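Long-range contacts in 3-oxo-glucose-6-phosphate:glutamate aminotransferase (Bacillus subtilis subsp. subtilis, PDB 4K2I), which catalyses the reversible pyridoxal phosphate-dependent transamination of 3-dehydro-glucose 6-phosphate with glutamate, giving kanosamine 6-phosphate for antibiotic biosynthesis: residues Val198-Lys203 with Ala225-Gly230; Leu243-Tyr248 with Gly255-Ile260; Tyr248-Val253 with Asp347-Leu352. All coordinates share one frame; numbering follows the deposited sequence. Where two conformers were deposited one is given.

Contact 1 of 3, residues Val198-Lys203 with Ala225-Gly230; sequences VHLYGK and ACQGIG. With PMP (4'-deoxy-4'-aminopyridoxal-5'-phosphate), chain M; EDO (1,2-ethanediol), chain P.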
loop_
_atom_site.group_PDB
_atom_site.type_symbol
_atom_site.label_atom_id
_atom_site.label_comp_id
_atom_site.label_asym_id
_atom_site.label_seq_id
_atom_site.Cartn_x
_atom_site.Cartn_y
_atom_site.Cartn_z
ATOM N N VAL B 198 -13.406 7.688 -17.269
ATOM C CA VAL B 198 -12.089 8.109 -16.823
ATOM C C VAL B 198 -11.864 9.545 -17.246
ATOM O O VAL B 198 -12.048 9.878 -18.411
ATOM C CB VAL B 198 -10.990 7.260 -17.486
ATOM C CG1 VAL B 198 -9.606 7.750 -17.038
ATOM C CG2 VAL B 198 -11.205 5.789 -17.162
ATOM N N HIS B 199 -11.451 10.392 -16.310
ATOM C CA HIS B 199 -11.135 11.772 -16.653
ATOM C C HIS B 199 -9.676 11.827 -17.065
ATOM O O HIS B 199 -8.801 12.215 -16.288
ATOM C CB HIS B 199 -11.460 12.711 -15.490
ATOM C CG HIS B 199 -12.852 12.529 -14.969
ATOM N ND1 HIS B 199 -13.933 12.332 -15.802
ATOM C CD2 HIS B 199 -13.332 12.469 -13.705
ATOM C CE1 HIS B 199 -15.024 12.172 -15.076
ATOM N NE2 HIS B 199 -14.688 12.255 -13.800
ATOM N N LEU B 200 -9.437 11.414 -18.305
ATOM C CA LEU B 200 -8.104 11.150 -18.813
ATOM C C LEU B 200 -7.329 12.434 -19.023
ATOM O O LEU B 200 -7.856 13.400 -19.574
ATOM C CB LEU B 200 -8.188 10.360 -20.120
ATOM C CG LEU B 200 -6.901 9.643 -20.550
ATOM C CD1 LEU B 200 -6.433 8.734 -19.417
ATOM C CD2 LEU B 200 -7.131 8.834 -21.829
ATOM N N TYR B 201 -6.084 12.429 -18.547
ATOM C CA TYR B 201 -5.159 13.566 -18.664
ATOM C C TYR B 201 -5.600 14.789 -17.835
ATOM O O TYR B 201 -5.004 15.865 -17.938
ATOM C CB TYR B 201 -4.949 13.965 -20.134
ATOM C CG TYR B 201 -4.697 12.808 -21.106
ATOM C CD1 TYR B 201 -3.896 11.720 -20.753
ATOM C CD2 TYR B 201 -5.259 12.816 -22.381
ATOM C CE1 TYR B 201 -3.668 10.660 -21.650
ATOM C CE2 TYR B 201 -5.030 11.769 -23.281
ATOM C CZ TYR B 201 -4.230 10.704 -22.904
ATOM O OH TYR B 201 -4.023 9.683 -23.788
ATOM N N GLY B 202 -6.638 14.621 -17.018
ATOM C CA GLY B 202 -7.170 15.725 -16.234
ATOM C C GLY B 202 -8.427 16.349 -16.825
ATOM O O GLY B 202 -9.002 17.270 -16.244
ATOM N N LYS B 203 -8.866 15.845 -17.973
ATOM C CA LYS B 203 -10.064 16.359 -18.643
ATOM C C LYS B 203 -11.339 15.702 -18.099
ATOM O O LYS B 203 -11.444 14.488 -18.065
ATOM C CB LYS B 203 -9.965 16.102 -20.149
ATOM C CG LYS B 203 -11.205 16.484 -20.958
ATOM C CD LYS B 203 -11.267 17.975 -21.230
ATOM C CE LYS B 203 -12.489 18.337 -22.069
ATOM N NZ LYS B 203 -12.660 19.813 -22.232
ATOM N N ALA B 225 -11.185 9.294 -11.334
ATOM C CA ALA B 225 -10.678 10.664 -11.350
ATOM C C ALA B 225 -9.257 10.697 -10.807
ATOM O O ALA B 225 -8.816 11.701 -10.242
ATOM C CB ALA B 225 -11.576 11.564 -10.513
ATOM N N CYS B 226 -8.532 9.595 -10.971
ATOM C CA CYS B 226 -7.183 9.522 -10.432
ATOM C C CYS B 226 -6.247 10.617 -10.956
ATOM O O CYS B 226 -5.305 11.001 -10.265
ATOM C CB CYS B 226 -6.599 8.120 -10.595
ATOM S SG CYS B 226 -7.484 6.935 -9.527
ATOM N N GLN B 227 -6.527 11.150 -12.143
ATOM C CA GLN B 227 -5.725 12.254 -12.676
ATOM C C GLN B 227 -6.462 13.601 -12.619
ATOM O O GLN B 227 -6.004 14.582 -13.187
ATOM C CB GLN B 227 -5.304 11.967 -14.126
ATOM C CG GLN B 227 -4.546 10.649 -14.288
ATOM C CD GLN B 227 -4.117 10.379 -15.717
ATOM O OE1 GLN B 227 -4.521 11.072 -16.652
ATOM N NE2 GLN B 227 -3.286 9.368 -15.890
ATOM N N GLY B 228 -7.606 13.650 -11.943
ATOM C CA GLY B 228 -8.445 14.827 -12.027
ATOM C C GLY B 228 -8.667 15.644 -10.764
ATOM O O GLY B 228 -9.639 16.398 -10.701
ATOM N N ILE B 229 -7.786 15.534 -9.770
ATOM C CA ILE B 229 -7.988 16.345 -8.570
ATOM C C ILE B 229 -8.026 17.830 -8.926
ATOM O O ILE B 229 -7.179 18.325 -9.675
ATOM C CB ILE B 229 -6.971 16.066 -7.435
ATOM C CG1 ILE B 229 -7.444 16.769 -6.156
ATOM C CG2 ILE B 229 -5.558 16.523 -7.817
ATOM C CD1 ILE B 229 -7.004 16.127 -4.875
ATOM N N GLY B 230 -9.046 18.520 -8.426
ATOM C CA GLY B 230 -9.212 19.946 -8.673
ATOM C C GLY B 230 -10.316 20.304 -9.657
ATOM O O GLY B 230 -10.690 21.472 -9.767
HETATM N N1 PMP M . -6.337 5.436 -13.058
HETATM C C2 PMP M . -5.558 6.312 -13.781
HETATM C C2A PMP M . -6.193 7.039 -14.944
HETATM C C3 PMP M . -4.210 6.485 -13.402
HETATM O O3 PMP M . -3.368 7.333 -14.066
HETATM C C4 PMP M . -3.682 5.785 -12.328
HETATM C C4A PMP M . -2.202 5.997 -11.950
HETATM N N4A PMP M . -1.341 6.362 -13.086
HETATM C C5 PMP M . -4.512 4.898 -11.622
HETATM C C6 PMP M . -5.828 4.738 -12.000
HETATM C C5A PMP M . -4.018 4.100 -10.447
HETATM O O4P PMP M . -3.660 4.941 -9.387
HETATM P P PMP M . -2.595 4.443 -8.292
HETATM O O1P PMP M . -2.882 2.998 -7.968
HETATM O O2P PMP M . -2.658 5.354 -7.062
HETATM O O3P PMP M . -1.203 4.470 -8.957
HETATM C C1 EDO P . -3.884 7.427 -26.516
HETATM O O1 EDO P . -4.378 6.131 -26.170
HETATM C C2 EDO P . -5.047 8.407 -26.617
HETATM O O2 EDO P . -5.753 8.390 -25.369
HETATM O O HOH W 1 -8.474 10.683 -14.139
#

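Contact 2 of 3, residues Leu243-Tyr248 with Gly255-Ile260; sequences LSFNPY and GKAGAI. With PMP (4'-deoxy-4'-aminopyridoxal-5'-phosphate), chain M.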
loop_
_atom_site.group_PDB
_atom_site.type_symbol
_atom_site.label_atom_id
_atom_site.label_comp_id
_atom_site.label_asym_id
_atom_site.label_seq_id
_atom_site.Cartn_x
_atom_site.Cartn_y
_atom_site.Cartn_z
ATOM N N LEU B 243 -9.720 8.641 -6.367
ATOM C CA LEU B 243 -8.565 9.507 -6.551
ATOM C C LEU B 243 -7.291 8.699 -6.323
ATOM O O LEU B 243 -7.318 7.691 -5.625
ATOM C CB LEU B 243 -8.601 10.672 -5.552
ATOM C CG LEU B 243 -9.747 11.690 -5.700
ATOM C CD1 LEU B 243 -9.782 12.642 -4.519
ATOM C CD2 LEU B 243 -9.625 12.469 -7.006
ATOM N N SER B 244 -6.197 9.135 -6.945
ATOM C CA SER B 244 -4.861 8.636 -6.643
ATOM C C SER B 244 -4.001 9.765 -6.075
ATOM O O SER B 244 -4.099 10.909 -6.532
ATOM C CB SER B 244 -4.178 8.109 -7.897
ATOM O OG SER B 244 -2.804 7.902 -7.629
ATOM N N PHE B 245 -3.164 9.440 -5.088
ATOM C CA PHE B 245 -2.203 10.404 -4.534
ATOM C C PHE B 245 -0.764 9.914 -4.750
ATOM O O PHE B 245 0.130 10.215 -3.954
ATOM C CB PHE B 245 -2.457 10.670 -3.041
ATOM C CG PHE B 245 -3.883 11.063 -2.729
ATOM C CD1 PHE B 245 -4.456 12.165 -3.337
ATOM C CD2 PHE B 245 -4.641 10.332 -1.828
ATOM C CE1 PHE B 245 -5.774 12.529 -3.066
ATOM C CE2 PHE B 245 -5.958 10.686 -1.548
ATOM C CZ PHE B 245 -6.525 11.789 -2.176
ATOM N N ASN B 246 -0.545 9.139 -5.808
ATOM C CA ASN B 246 0.816 8.714 -6.090
ATOM C C ASN B 246 1.666 9.947 -6.432
ATOM O O ASN B 246 1.119 10.997 -6.790
ATOM C CB ASN B 246 0.879 7.518 -7.085
ATOM C CG ASN B 246 0.858 7.920 -8.559
ATOM O OD1 ASN B 246 1.302 8.996 -8.956
ATOM N ND2 ASN B 246 0.376 7.006 -9.387
ATOM N N PRO B 247 2.992 9.849 -6.271
ATOM C CA PRO B 247 3.862 11.037 -6.389
ATOM C C PRO B 247 3.809 11.820 -7.716
ATOM O O PRO B 247 4.206 12.980 -7.715
ATOM C CB PRO B 247 5.271 10.464 -6.170
ATOM C CG PRO B 247 5.053 9.242 -5.336
ATOM C CD PRO B 247 3.747 8.663 -5.814
ATOM N N TYR B 248 3.343 11.209 -8.806
ATOM C CA TYR B 248 3.275 11.876 -10.112
ATOM C C TYR B 248 1.996 12.694 -10.342
ATOM O O TYR B 248 1.874 13.391 -11.354
ATOM C CB TYR B 248 3.358 10.856 -11.250
ATOM C CG TYR B 248 4.654 10.105 -11.344
ATOM C CD1 TYR B 248 5.726 10.635 -12.043
ATOM C CD2 TYR B 248 4.804 8.860 -10.750
ATOM C CE1 TYR B 248 6.910 9.957 -12.147
ATOM C CE2 TYR B 248 5.997 8.168 -10.842
ATOM C CZ TYR B 248 7.049 8.727 -11.543
ATOM O OH TYR B 248 8.250 8.057 -11.649
ATOM N N GLY B 255 4.712 8.105 -1.713
ATOM C CA GLY B 255 4.434 6.679 -1.706
ATOM C C GLY B 255 3.090 6.436 -2.384
ATOM O O GLY B 255 2.552 7.323 -3.031
ATOM N N LYS B 256 2.536 5.244 -2.250
ATOM C CA LYS B 256 1.244 4.972 -2.869
ATOM C C LYS B 256 0.113 5.345 -1.937
ATOM O O LYS B 256 0.219 5.159 -0.731
ATOM C CB LYS B 256 1.151 3.506 -3.288
ATOM C CG LYS B 256 2.055 3.216 -4.488
ATOM C CD LYS B 256 1.890 1.821 -5.051
ATOM C CE LYS B 256 2.704 0.810 -4.281
ATOM N NZ LYS B 256 1.949 0.362 -3.083
ATOM N N ALA B 257 -0.953 5.901 -2.500
ATOM C CA ALA B 257 -2.155 6.209 -1.738
ATOM C C ALA B 257 -3.264 6.612 -2.704
ATOM O O ALA B 257 -2.989 6.955 -3.848
ATOM C CB ALA B 257 -1.884 7.346 -0.747
ATOM N N GLY B 258 -4.508 6.580 -2.237
ATOM C CA GLY B 258 -5.625 7.081 -3.014
ATOM C C GLY B 258 -6.810 7.371 -2.114
ATOM O O GLY B 258 -6.673 7.384 -0.897
ATOM N N ALA B 259 -7.979 7.593 -2.708
ATOM C CA ALA B 259 -9.196 7.780 -1.921
ATOM C C ALA B 259 -10.469 7.376 -2.667
ATOM O O ALA B 259 -10.537 7.432 -3.901
ATOM C CB ALA B 259 -9.312 9.231 -1.447
ATOM N N ILE B 260 -11.471 6.975 -1.893
ATOM C CA ILE B 260 -12.844 6.837 -2.371
ATOM C C ILE B 260 -13.680 7.950 -1.743
ATOM O O ILE B 260 -13.563 8.206 -0.550
ATOM C CB ILE B 260 -13.441 5.499 -1.933
ATOM C CG1 ILE B 260 -12.653 4.335 -2.533
ATOM C CG2 ILE B 260 -14.898 5.400 -2.333
ATOM C CD1 ILE B 260 -12.943 3.003 -1.854
HETATM N N1 PMP M . -6.337 5.436 -13.058
HETATM C C2 PMP M . -5.558 6.312 -13.781
HETATM C C2A PMP M . -6.193 7.039 -14.944
HETATM C C3 PMP M . -4.210 6.485 -13.402
HETATM O O3 PMP M . -3.368 7.333 -14.066
HETATM C C4 PMP M . -3.682 5.785 -12.328
HETATM C C4A PMP M . -2.202 5.997 -11.950
HETATM N N4A PMP M . -1.341 6.362 -13.086
HETATM C C5 PMP M . -4.512 4.898 -11.622
HETATM C C6 PMP M . -5.828 4.738 -12.000
HETATM C C5A PMP M . -4.018 4.100 -10.447
HETATM O O4P PMP M . -3.660 4.941 -9.387
HETATM P P PMP M . -2.595 4.443 -8.292
HETATM O O1P PMP M . -2.882 2.998 -7.968
HETATM O O2P PMP M . -2.658 5.354 -7.062
HETATM O O3P PMP M . -1.203 4.470 -8.957
#

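Contact 3 of 3, residues Tyr248-Val253 with Asp347-Leu352; sequences YKNFGV and DHVWHL. With PMP (4'-deoxy-4'-aminopyridoxal-5'-phosphate), chain M.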
loop_
_atom_site.group_PDB
_atom_site.type_symbol
_atom_site.label_atom_id
_atom_site.label_comp_id
_atom_site.label_asym_id
_atom_site.label_seq_id
_atom_site.Cartn_x
_atom_site.Cartn_y
_atom_site.Cartn_z
ATOM N N TYR B 248 3.343 11.209 -8.806
ATOM C CA TYR B 248 3.275 11.876 -10.112
ATOM C C TYR B 248 1.996 12.694 -10.342
ATOM O O TYR B 248 1.874 13.391 -11.354
ATOM C CB TYR B 248 3.358 10.856 -11.250
ATOM C CG TYR B 248 4.654 10.105 -11.344
ATOM C CD1 TYR B 248 5.726 10.635 -12.043
ATOM C CD2 TYR B 248 4.804 8.860 -10.750
ATOM C CE1 TYR B 248 6.910 9.957 -12.147
ATOM C CE2 TYR B 248 5.997 8.168 -10.842
ATOM C CZ TYR B 248 7.049 8.727 -11.543
ATOM O OH TYR B 248 8.250 8.057 -11.649
ATOM N N LYS B 249 1.036 12.598 -9.437
ATOM C CA LYS B 249 -0.258 13.242 -9.667
ATOM C C LYS B 249 -0.206 14.742 -9.368
ATOM O O LYS B 249 0.749 15.218 -8.764
ATOM C CB LYS B 249 -1.350 12.542 -8.851
ATOM C CG LYS B 249 -1.538 11.071 -9.231
ATOM C CD LYS B 249 -1.971 10.961 -10.689
ATOM C CE LYS B 249 -2.057 9.522 -11.162
ATOM N NZ LYS B 249 -0.685 8.928 -11.247
ATOM N N ASN B 250 -1.224 15.484 -9.805
ATOM C CA ASN B 250 -1.330 16.917 -9.499
ATOM C C ASN B 250 -1.154 17.188 -8.001
ATOM O O ASN B 250 -0.544 18.183 -7.587
ATOM C CB ASN B 250 -2.657 17.486 -10.008
ATOM C CG ASN B 250 -2.693 17.615 -11.523
ATOM O OD1 ASN B 250 -1.959 16.925 -12.244
ATOM N ND2 ASN B 250 -3.543 18.506 -12.015
ATOM N N PHE B 251 -1.671 16.270 -7.194
ATOM C CA PHE B 251 -1.381 16.258 -5.771
ATOM C C PHE B 251 -1.058 14.833 -5.382
ATOM O O PHE B 251 -1.882 13.942 -5.573
ATOM C CB PHE B 251 -2.579 16.753 -4.958
ATOM C CG PHE B 251 -2.537 16.339 -3.506
ATOM C CD1 PHE B 251 -1.417 16.591 -2.729
ATOM C CD2 PHE B 251 -3.620 15.699 -2.924
ATOM C CE1 PHE B 251 -1.370 16.210 -1.408
ATOM C CE2 PHE B 251 -3.589 15.321 -1.602
ATOM C CZ PHE B 251 -2.455 15.573 -0.839
ATOM N N GLY B 252 0.125 14.632 -4.819
ATOM C CA GLY B 252 0.573 13.313 -4.409
ATOM C C GLY B 252 1.283 13.308 -3.066
ATOM O O GLY B 252 1.681 14.359 -2.548
ATOM N N VAL B 253 1.435 12.125 -2.484
ATOM C CA VAL B 253 2.187 12.004 -1.237
ATOM C C VAL B 253 3.593 11.495 -1.572
ATOM O O VAL B 253 4.101 11.797 -2.651
ATOM C CB VAL B 253 1.428 11.136 -0.210
ATOM C CG1 VAL B 253 0.124 11.830 0.153
ATOM C CG2 VAL B 253 1.126 9.727 -0.766
ATOM N N ASP B 347 -13.037 22.744 -17.601
ATOM C CA ASP B 347 -13.197 21.397 -17.071
ATOM C C ASP B 347 -11.971 20.530 -17.354
ATOM O O ASP B 347 -12.101 19.393 -17.800
ATOM C CB ASP B 347 -14.470 20.754 -17.634
ATOM C CG ASP B 347 -14.468 20.676 -19.150
ATOM O OD1 ASP B 347 -13.555 21.266 -19.782
ATOM O OD2 ASP B 347 -15.389 20.028 -19.711
ATOM N N HIS B 348 -10.793 21.076 -17.060
ATOM C CA HIS B 348 -9.515 20.402 -17.288
ATOM C C HIS B 348 -8.563 20.859 -16.202
ATOM O O HIS B 348 -8.509 22.057 -15.891
ATOM C CB HIS B 348 -8.932 20.818 -18.647
ATOM C CG HIS B 348 -8.062 19.780 -19.293
ATOM N ND1 HIS B 348 -7.137 19.032 -18.592
ATOM C CD2 HIS B 348 -7.972 19.374 -20.584
ATOM C CE1 HIS B 348 -6.522 18.208 -19.423
ATOM N NE2 HIS B 348 -7.013 18.389 -20.636
ATOM N N VAL B 349 -7.810 19.925 -15.623
ATOM C CA VAL B 349 -6.772 20.310 -14.676
ATOM C C VAL B 349 -5.347 20.044 -15.179
ATOM O O VAL B 349 -4.380 20.199 -14.434
ATOM C CB VAL B 349 -6.995 19.672 -13.301
ATOM C CG1 VAL B 349 -8.230 20.271 -12.656
ATOM C CG2 VAL B 349 -7.122 18.159 -13.423
ATOM N N TRP B 350 -5.228 19.630 -16.436
ATOM C CA TRP B 350 -3.935 19.576 -17.106
ATOM C C TRP B 350 -2.906 18.693 -16.390
ATOM O O TRP B 350 -1.795 19.126 -16.084
ATOM C CB TRP B 350 -3.402 21.006 -17.304
ATOM C CG TRP B 350 -4.411 21.878 -17.986
ATOM C CD1 TRP B 350 -5.147 22.886 -17.422
ATOM C CD2 TRP B 350 -4.840 21.783 -19.350
ATOM N NE1 TRP B 350 -5.989 23.439 -18.358
ATOM C CE2 TRP B 350 -5.822 22.779 -19.550
ATOM C CE3 TRP B 350 -4.477 20.964 -20.427
ATOM C CZ2 TRP B 350 -6.441 22.983 -20.789
ATOM C CZ3 TRP B 350 -5.098 21.165 -21.660
ATOM C CH2 TRP B 350 -6.076 22.161 -21.825
ATOM N N HIS B 351 -3.288 17.456 -16.112
ATOM C CA HIS B 351 -2.345 16.505 -15.547
ATOM C C HIS B 351 -1.322 16.137 -16.620
ATOM O O HIS B 351 -0.111 16.035 -16.350
ATOM C CB HIS B 351 -3.062 15.250 -15.037
ATOM C CG HIS B 351 -2.123 14.176 -14.604
ATOM N ND1 HIS B 351 -1.414 14.244 -13.426
ATOM C CD2 HIS B 351 -1.739 13.030 -15.212
ATOM C CE1 HIS B 351 -0.653 13.171 -13.314
ATOM N NE2 HIS B 351 -0.835 12.416 -14.384
ATOM N N LEU B 352 -1.832 15.953 -17.837
ATOM C CA LEU B 352 -1.013 15.735 -19.016
ATOM C C LEU B 352 -1.492 16.676 -20.128
ATOM O O LEU B 352 -2.630 17.155 -20.092
ATOM C CB LEU B 352 -1.064 14.266 -19.437
ATOM C CG LEU B 352 -0.341 13.251 -18.530
ATOM C CD1 LEU B 352 -1.037 11.899 -18.536
ATOM C CD2 LEU B 352 1.106 13.061 -18.956
HETATM N N1 PMP M . -6.337 5.436 -13.058
HETATM C C2 PMP M . -5.558 6.312 -13.781
HETATM C C2A PMP M . -6.193 7.039 -14.944
HETATM C C3 PMP M . -4.210 6.485 -13.402
HETATM O O3 PMP M . -3.368 7.333 -14.066
HETATM C C4 PMP M . -3.682 5.785 -12.328
HETATM C C4A PMP M . -2.202 5.997 -11.950
HETATM N N4A PMP M . -1.341 6.362 -13.086
HETATM C C5 PMP M . -4.512 4.898 -11.622
HETATM C C6 PMP M . -5.828 4.738 -12.000
HETATM C C5A PMP M . -4.018 4.100 -10.447
HETATM O O4P PMP M . -3.660 4.941 -9.387
HETATM P P PMP M . -2.595 4.443 -8.292
HETATM O O1P PMP M . -2.882 2.998 -7.968
HETATM O O2P PMP M . -2.658 5.354 -7.062
HETATM O O3P PMP M . -1.203 4.470 -8.957
#

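Contact 1 of 3, residues Val198-Lys203 with Ala225-Gly230
The amide of Gln227 and the phenol ring of Tyr201 run side by side in the same direction, their planes 28° apart. Leu200 CG covers one face of the Tyr201 ring, 3.5 Å above its centre, while the rings of Phe177 and His414 make edge-to-face contacts with it. His199 meets Ala225 at a ring edge, CD2 lying 3.8 Å from Ala225 CB; both ring nitrogens are engaged, with Ser205 and Glu223. The main polar link runs from Tyr201 N to Gln227 OE1, 2.8 Å long, the N-H bent to 140° although the donor sits almost in line with the acceptor C=O. The Gln227 chain is extended beyond CG (chi2 -179°), which places its amide between the Tyr201 backbone N and the cofactor. There NE2 donates to O3 of the pyridoxamine phosphate over 2.7 Å, with a weak further bond to Tyr381 OH, so both ends of the amide are held and its rotation is fixed. One water donates to His199 O (2.7 Å) and accepts from Gln227 N (2.8 Å). Gly202 CA also approaches Gln227 O at 3.5 Å in a CH...O contact. The two loops follow the neighbouring parallel strands 192-195 and 220-224, and form part of the cofactor site at the carboxyl ends of the strands, as in other fold-type I aminotransferases.

Contact 2 of 3, residues Leu243-Tyr248 with Gly255-Ile260
Leu243 and Ala259 form an antiparallel hydrogen-bonded pair: Leu243 N donates to Ala259 O at 2.9 Å, and Ala259 N returns a bond to Leu243 O at 3.0 Å. Next along, Phe245 N reaches Ala257 O at 2.8 Å with an N-H...O angle of 169°, prolonging the ladder just past the regular strands. Between these bonds Ser244 and Gly258 face each other as a non-hydrogen-bonded pair, their CA atoms only 4.0 Å apart.

On the Ser244 side of the sheet lies the cofactor phosphate. With chi1 at 168° Ser244 turns OG toward it, donating to O2P at 2.6 Å; OG also accepts from Asn246 N, closing an ST turn. In one of its two modelled conformers Asn246 donates from ND2 to O3P at 3.0 Å and accepts from Tyr248 N at OD1, an Asx turn that is to that extent provisional. Gly127 and Thr128 of the same chain and Asn294 of the second subunit supply further bonds to the cofactor.

The other side is apolar. Phe245 swings its ring back over the partner strand, bringing CE2 to 3.7 Å from Ala259 CB, and its CB rests on that of Ala257. Phe108 and Leu112 of helix 103-116, and Phe251 from the following loop, also touch Phe245. Farther out, Pro247 CD packs on Gly255 O, and Pro247 also touches Thr100 of the second subunit; Lys256 N bonds to Asp298 there.

Ser244 sits on the paired strand end and the turns follow it directly. Ser244, and Asn246 in that conformer, offer uncharged donors to different phosphate oxygens, so within these segments the phosphate charge is probably met by hydrogen bonds and not by a salt bridge.

Contact 3 of 3, residues Tyr248-Val253 with Asp347-Leu352
Asn250 and His351 carry the contact. His351 ND1 donates to Asn250 OD1 at 3.0 Å, an oxygen lying in the imidazole plane, with the amide and ring planes turned 32° against each other. The other end of the amide is used as well: Asn250 ND2 donates to Val349 O at 3.1 Å, approaching from above that carbonyl's plane, and makes a weak bond to Asn316. Held at both ends, the amide has its orientation fixed. His351 CG stands anti to the backbone N (chi1 173°), which sends the ring across to the lysine loop. Its CE1 edge meets Tyr248 O at 3.2 Å, and the same CE1 lies 3.7 Å from Lys249 CD.

Lys249 is the residue that forms the internal aldimine with pyridoxal phosphate in this aminotransferase family; here the cofactor is in its amine form and the lysine is unlinked. Two kinks in its chain (chi2 -62°, chi4 -69°) curl NZ to 3.2 Å from N4A of the cofactor.

Farther back, the loop of residues 347-352, which leads into strand 353-356, is braced from within. Trp350 N donates to His348 ND1 at 2.9 Å, and Trp350 CE3 sits over the centre of the His348 ring. Trp350 then rests on Leu320 and Ala323 of helix 312-329, and its carbonyl accepts from Arg319 of the same helix, which Asn250 also touches.

All three contacts are buried near the middle of the chain, and all touch the cofactor. Contact 2 alone is built on paired strands of the seven-stranded sheet; contacts 1 and 3 join loops. Contact 2 also touches the second subunit, whereas no other chain touches contact 1. Contact 2 serves the phosphate end, contact 1 the ring hydroxyl and contact 3 the amine, with a corresponding shift from backbone ladder to side-chain amide bonds. Contacts 2 and 3 share Tyr248, and Phe245 O probably accepts from Val253 N. Contacts 1 and 3 lie about 7 Å apart between centres, tied by a salt bridge from Lys203 to Asp347; contacts 1 and 2 meet where Cys226 packs on Ser244.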